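Side-chain contacts in putative glycosyltransferase (GalT1) (Streptococcus parasanguinis FW213, PDB 5HEA), which probably transfers a sugar from a nucleotide-sugar donor, this chain being its C-terminal part with a family 2 (GT-A) glycosyltransferase domain and assembling as a hexamer: residues D251-E254 and Q255-Y259; K285-I289 and E290-K294. All blocks are in the same frame, centred on the assembly; numbering follows the deposited sequence.

Contact 1: residues D251-E254 and Q255-Y259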
loop_
_atom_site.group_PDB
_atom_site.type_symbol
_atom_site.label_atom_id
_atom_site.label_comp_id
_atom_site.label_asym_id
_atom_site.label_seq_id
_atom_site.Cartn_x
_atom_site.Cartn_y
_atom_site.Cartn_z
ATOM N N ASP A 251 -3.753 -18.843 -41.286
ATOM C CA ASP A 251 -2.786 -17.977 -41.946
ATOM C C ASP A 251 -2.479 -16.715 -41.132
ATOM O O ASP A 251 -3.378 -16.119 -40.523
ATOM C CB ASP A 251 -3.272 -17.592 -43.335
ATOM C CG ASP A 251 -2.240 -16.802 -44.098
ATOM O OD1 ASP A 251 -1.186 -17.383 -44.438
ATOM O OD2 ASP A 251 -2.474 -15.604 -44.343
ATOM N N LEU A 252 -1.214 -16.301 -41.154
ATOM C CA LEU A 252 -0.720 -15.264 -40.236
ATOM C C LEU A 252 -0.411 -13.932 -40.914
ATOM O O LEU A 252 -0.029 -12.969 -40.246
ATOM C CB LEU A 252 0.549 -15.761 -39.514
ATOM C CG LEU A 252 0.420 -17.065 -38.729
ATOM C CD1 LEU A 252 1.781 -17.513 -38.185
ATOM C CD2 LEU A 252 -0.592 -16.902 -37.591
ATOM N N THR A 253 -0.579 -13.873 -42.234
ATOM C CA THR A 253 -0.143 -12.716 -43.005
ATOM C C THR A 253 -0.650 -11.370 -42.490
ATOM O O THR A 253 0.138 -10.451 -42.285
ATOM C CB THR A 253 -0.536 -12.861 -44.478
ATOM O OG1 THR A 253 -0.007 -14.089 -44.975
ATOM C CG2 THR A 253 0.022 -11.705 -45.284
ATOM N N GLU A 254 -1.956 -11.246 -42.288
ATOM C CA GLU A 254 -2.531 -9.968 -41.860
ATOM C C GLU A 254 -2.217 -9.652 -40.403
ATOM O O GLU A 254 -2.018 -8.485 -40.056
ATOM C CB GLU A 254 -4.045 -9.939 -42.087
ATOM C CG GLU A 254 -4.436 -10.188 -43.537
ATOM C CD GLU A 254 -3.834 -9.157 -44.481
ATOM O OE1 GLU A 254 -3.898 -7.942 -44.169
ATOM O OE2 GLU A 254 -3.294 -9.564 -45.533
ATOM N N GLN A 255 -2.170 -10.681 -39.555
ATOM C CA GLN A 255 -1.862 -10.473 -38.136
ATOM C C GLN A 255 -0.442 -9.959 -37.969
ATOM O O GLN A 255 -0.186 -9.084 -37.142
ATOM C CB GLN A 255 -2.062 -11.754 -37.337
ATOM C CG GLN A 255 -3.496 -12.250 -37.349
ATOM C CD GLN A 255 -4.393 -11.429 -36.460
ATOM O OE1 GLN A 255 -3.948 -10.876 -35.452
ATOM N NE2 GLN A 255 -5.667 -11.339 -36.822
ATOM N N ILE A 256 0.477 -10.498 -38.766
ATOM C CA ILE A 256 1.857 -10.027 -38.776
ATOM C C ILE A 256 1.940 -8.541 -39.152
ATOM O O ILE A 256 2.578 -7.748 -38.448
ATOM C CB ILE A 256 2.743 -10.902 -39.696
ATOM C CG1 ILE A 256 2.877 -12.304 -39.114
ATOM C CG2 ILE A 256 4.116 -10.313 -39.824
ATOM C CD1 ILE A 256 3.582 -13.283 -40.019
ATOM N N LYS A 257 1.266 -8.155 -40.235
ATOM C CA LYS A 257 1.195 -6.746 -40.636
ATOM C C LYS A 257 0.644 -5.871 -39.515
ATOM O O LYS A 257 1.183 -4.801 -39.219
ATOM C CB LYS A 257 0.297 -6.573 -41.868
ATOM C CG LYS A 257 0.789 -7.238 -43.141
ATOM C CD LYS A 257 -0.169 -6.919 -44.297
ATOM C CE LYS A 257 0.151 -7.717 -45.550
ATOM N NZ LYS A 257 -0.863 -7.489 -46.626
ATOM N N SER A 258 -0.451 -6.322 -38.913
ATOM C CA SER A 258 -1.053 -5.636 -37.774
ATOM C C SER A 258 -0.079 -5.532 -36.586
ATOM O O SER A 258 0.047 -4.470 -35.956
ATOM C CB SER A 258 -2.340 -6.359 -37.352
ATOM O OG SER A 258 -2.899 -5.787 -36.174
ATOM N N TYR A 259 0.599 -6.632 -36.278
ATOM C CA TYR A 259 1.580 -6.656 -35.186
ATOM C C TYR A 259 2.714 -5.654 -35.413
ATOM O O TYR A 259 3.093 -4.919 -34.501
ATOM C CB TYR A 259 2.141 -8.080 -35.044
ATOM C CG TYR A 259 3.179 -8.317 -33.943
ATOM C CD1 TYR A 259 2.976 -7.873 -32.646
ATOM C CD2 TYR A 259 4.330 -9.060 -34.200
ATOM C CE1 TYR A 259 3.917 -8.133 -31.643
ATOM C CE2 TYR A 259 5.269 -9.318 -33.208
ATOM C CZ TYR A 259 5.051 -8.862 -31.935
ATOM O OH TYR A 259 5.987 -9.126 -30.958
HETATM O O HOH W 1 -3.684 -13.345 -40.464
#

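Contact 2: residues K285-I289 and E290-K294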
loop_
_atom_site.group_PDB
_atom_site.type_symbol
_atom_site.label_atom_id
_atom_site.label_comp_id
_atom_site.label_asym_id
_atom_site.label_seq_id
_atom_site.Cartn_x
_atom_site.Cartn_y
_atom_site.Cartn_z
ATOM N N LYS A 285 11.988 -5.474 -30.546
ATOM C CA LYS A 285 11.180 -6.337 -31.388
ATOM C C LYS A 285 11.069 -5.771 -32.804
ATOM O O LYS A 285 11.232 -6.497 -33.786
ATOM C CB LYS A 285 9.795 -6.586 -30.752
ATOM C CG LYS A 285 9.855 -7.565 -29.580
ATOM C CD LYS A 285 8.466 -7.996 -29.086
ATOM C CE LYS A 285 8.145 -7.395 -27.724
ATOM N NZ LYS A 285 6.911 -7.974 -27.093
ATOM N N LEU A 286 10.824 -4.467 -32.913
ATOM C CA LEU A 286 10.725 -3.834 -34.228
ATOM C C LEU A 286 12.078 -3.849 -34.948
ATOM O O LEU A 286 12.147 -4.060 -36.157
ATOM C CB LEU A 286 10.185 -2.408 -34.088
ATOM C CG LEU A 286 9.793 -1.650 -35.357
ATOM C CD1 LEU A 286 8.647 -2.340 -36.103
ATOM C CD2 LEU A 286 9.431 -0.210 -34.998
ATOM N N ASP A 287 13.152 -3.631 -34.192
ATOM C CA ASP A 287 14.514 -3.718 -34.707
ATOM C C ASP A 287 14.827 -5.110 -35.284
ATOM O O ASP A 287 15.450 -5.224 -36.328
ATOM C CB ASP A 287 15.508 -3.381 -33.584
ATOM C CG ASP A 287 16.957 -3.352 -34.057
ATOM O OD1 ASP A 287 17.207 -3.029 -35.238
ATOM O OD2 ASP A 287 17.852 -3.642 -33.233
ATOM N N LEU A 288 14.394 -6.162 -34.600
ATOM C CA LEU A 288 14.664 -7.527 -35.054
ATOM C C LEU A 288 13.898 -7.824 -36.339
ATOM O O LEU A 288 14.434 -8.400 -37.286
ATOM C CB LEU A 288 14.276 -8.548 -33.980
ATOM C CG LEU A 288 15.168 -8.606 -32.742
ATOM C CD1 LEU A 288 14.611 -9.585 -31.708
ATOM C CD2 LEU A 288 16.587 -8.993 -33.139
ATOM N N ILE A 289 12.635 -7.435 -36.356
ATOM C CA ILE A 289 11.764 -7.737 -37.482
ATOM C C ILE A 289 12.232 -7.028 -38.761
ATOM O O ILE A 289 12.305 -7.636 -39.836
ATOM C CB ILE A 289 10.315 -7.363 -37.150
ATOM C CG1 ILE A 289 9.757 -8.331 -36.112
ATOM C CG2 ILE A 289 9.454 -7.381 -38.401
ATOM C CD1 ILE A 289 8.418 -7.912 -35.557
ATOM N N GLU A 290 12.583 -5.755 -38.629
ATOM C CA GLU A 290 12.956 -4.934 -39.780
ATOM C C GLU A 290 14.409 -5.095 -40.210
ATOM O O GLU A 290 14.726 -4.977 -41.386
ATOM C CB GLU A 290 12.664 -3.456 -39.499
ATOM C CG GLU A 290 11.181 -3.128 -39.422
ATOM C CD GLU A 290 10.915 -1.635 -39.276
ATOM O OE1 GLU A 290 11.868 -0.885 -38.960
ATOM O OE2 GLU A 290 9.752 -1.211 -39.484
ATOM N N ASN A 291 15.300 -5.359 -39.264
ATOM C CA ASN A 291 16.717 -5.343 -39.592
ATOM C C ASN A 291 17.415 -6.692 -39.507
ATOM O O ASN A 291 18.549 -6.832 -39.959
ATOM C CB ASN A 291 17.437 -4.286 -38.755
ATOM C CG ASN A 291 16.886 -2.892 -39.003
ATOM O OD1 ASN A 291 16.642 -2.519 -40.148
ATOM N ND2 ASN A 291 16.657 -2.131 -37.933
ATOM N N TYR A 292 16.737 -7.683 -38.937
ATOM C CA TYR A 292 17.314 -9.020 -38.846
ATOM C C TYR A 292 16.362 -10.119 -39.301
ATOM O O TYR A 292 16.246 -11.136 -38.625
ATOM C CB TYR A 292 17.775 -9.306 -37.411
ATOM C CG TYR A 292 18.766 -8.299 -36.870
ATOM C CD1 TYR A 292 18.333 -7.097 -36.320
ATOM C CD2 TYR A 292 20.133 -8.549 -36.909
ATOM C CE1 TYR A 292 19.235 -6.166 -35.828
ATOM C CE2 TYR A 292 21.048 -7.627 -36.411
ATOM C CZ TYR A 292 20.589 -6.435 -35.880
ATOM O OH TYR A 292 21.479 -5.512 -35.377
ATOM N N PRO A 293 15.689 -9.941 -40.457
ATOM C CA PRO A 293 14.843 -11.061 -40.876
ATOM C C PRO A 293 15.692 -12.265 -41.297
ATOM O O PRO A 293 16.900 -12.135 -41.522
ATOM C CB PRO A 293 14.097 -10.496 -42.085
ATOM C CG PRO A 293 15.053 -9.519 -42.672
ATOM C CD PRO A 293 15.781 -8.904 -41.505
ATOM N N LYS A 294 15.050 -13.425 -41.386
ATOM C CA LYS A 294 15.728 -14.662 -41.734
ATOM C C LYS A 294 16.464 -14.529 -43.064
ATOM O O LYS A 294 15.977 -13.860 -43.977
ATOM C CB LYS A 294 14.712 -15.800 -41.817
ATOM C CG LYS A 294 15.320 -17.134 -42.208
ATOM C CD LYS A 294 14.258 -18.189 -42.474
ATOM C CE LYS A 294 14.876 -19.401 -43.155
ATOM N NZ LYS A 294 13.975 -20.577 -43.097
HETATM O O HOH W 2 20.727 -3.737 -32.903
#

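Contact 1: residues D251-E254 and Q255-Y259
Lys-257 reaches back along its helix between Thr-253, one turn earlier, and Glu-254, three residues before it. Its CB rests 3.5 Å from Glu-254 O, and CG comes close to the carbonyl oxygen of Thr-253, which also accepts the backbone N-H of Lys-257. Beyond CG the chain is fully extended (chi2 -177°), running alongside both neighbours. CD passes Glu-254 OE1, CE packs 4.0 Å from Thr-253 CG2, and NZ ends in a weak salt bridge, 3.4 Å from Glu-254 OE2. Glu-254 meets it by bending at chi2 (-59°), which folds its carboxylate back beside the outer part of the lysine, CD to NZ.

On another side of the turn, Ile-256 CG1 sits against Leu-252 O and its CD1 touches Leu-252 CB at 3.9 Å, while Ile-256 N donates almost straight to Leu-252 O over 2.9 Å. Leu-252 also packs on Leu-252 of a second subunit, and Gln-255 turns its amide oxygen to Arg-241.

At the helix start, Asp-251 OD2 accepts from Thr-253 OG1 on its syn side at 3.0 Å. A water donates to Asp-251 O and accepts from Gln-255 N at 3.2 Å, tying the loop to the first turn. The arrangement is an Asx turn at the start of helix 253-272, in which Asp-251 OD2 is the capping acceptor for the weakly bound Thr-253 N.

Contact 2: residues K285-I289 and E290-K294
Asn-291 ND2 donates to Asp-287 OD1 in an almost linear bond of 2.9 Å, the carboxylate oxygen lying in the amide plane and being met nearly along its C-O axis. The two side chains cross at about a right angle, their flat groups 67° apart. With chi1 at -176° the Asp-287 carboxylate swings out from the helix, and its OD1 points on to Asn-291. The other oxygen, OD2, accepts from a water 2.9 Å away that in turn accepts from Tyr-292 OH, so one carboxylate is linked to two successive residues at the helix end.

The backbone bonds change character here. Glu-290 N still donates to Leu-286 O with good geometry. Asn-291 N donates less straight to Asp-287 O, so that pair is joined twice, and Tyr-292 N approaches Leu-288 O from above the carbonyl plane, with an N-H...O angle of 139°. Tyr-292 is the first residue to leave helical torsions.

Its ring lies with an edge toward the last turn: CD1 is 3.4 Å from Asp-287 O, which sits in the ring plane, and CE1 comes near the Asp-287 carboxylate, whose plane stands steeply to the ring. The same CD1 packs 4.1 Å from Leu-288 CD2. On another flank, the extended Glu-290 chain brings OE2 within 3.7 Å of Leu-286 CD1, and the carboxylate has a long, weak ion pair with Lys-264. Lys-201 of the second subunit packs on both Leu-288 and Tyr-292. The whole is a helix C-terminus, where helix 276-291 gives way to the extended tail through an i to i+4 Asp-Asn side-chain bond and a tyrosine turned back on the final turn.

In the fold
Contact 1 comes first along the chain, at the start of helix 253-272, and contact 2 lies at the end of helix 276-291, the next helix. Their centres are about 15 Å apart. The two helices form a hairpin, tied covalently by the disulfides Cys-266 to Cys-282 and Cys-267 to Cys-283, that brings these distant ends together: Tyr-259 OH lies 3.3 Å from Lys-285 CD, and the Tyr-259 ring packs on Ile-289. Glu-239 of helix 231-247 joins them, hydrogen-bonding to Tyr-259 OH and forming a salt bridge with Lys-285 NZ, which also pairs with Glu-240 of the second subunit. Both contacts touch that subunit, so this C-terminal helical region contributes to subunit association within the hexamer.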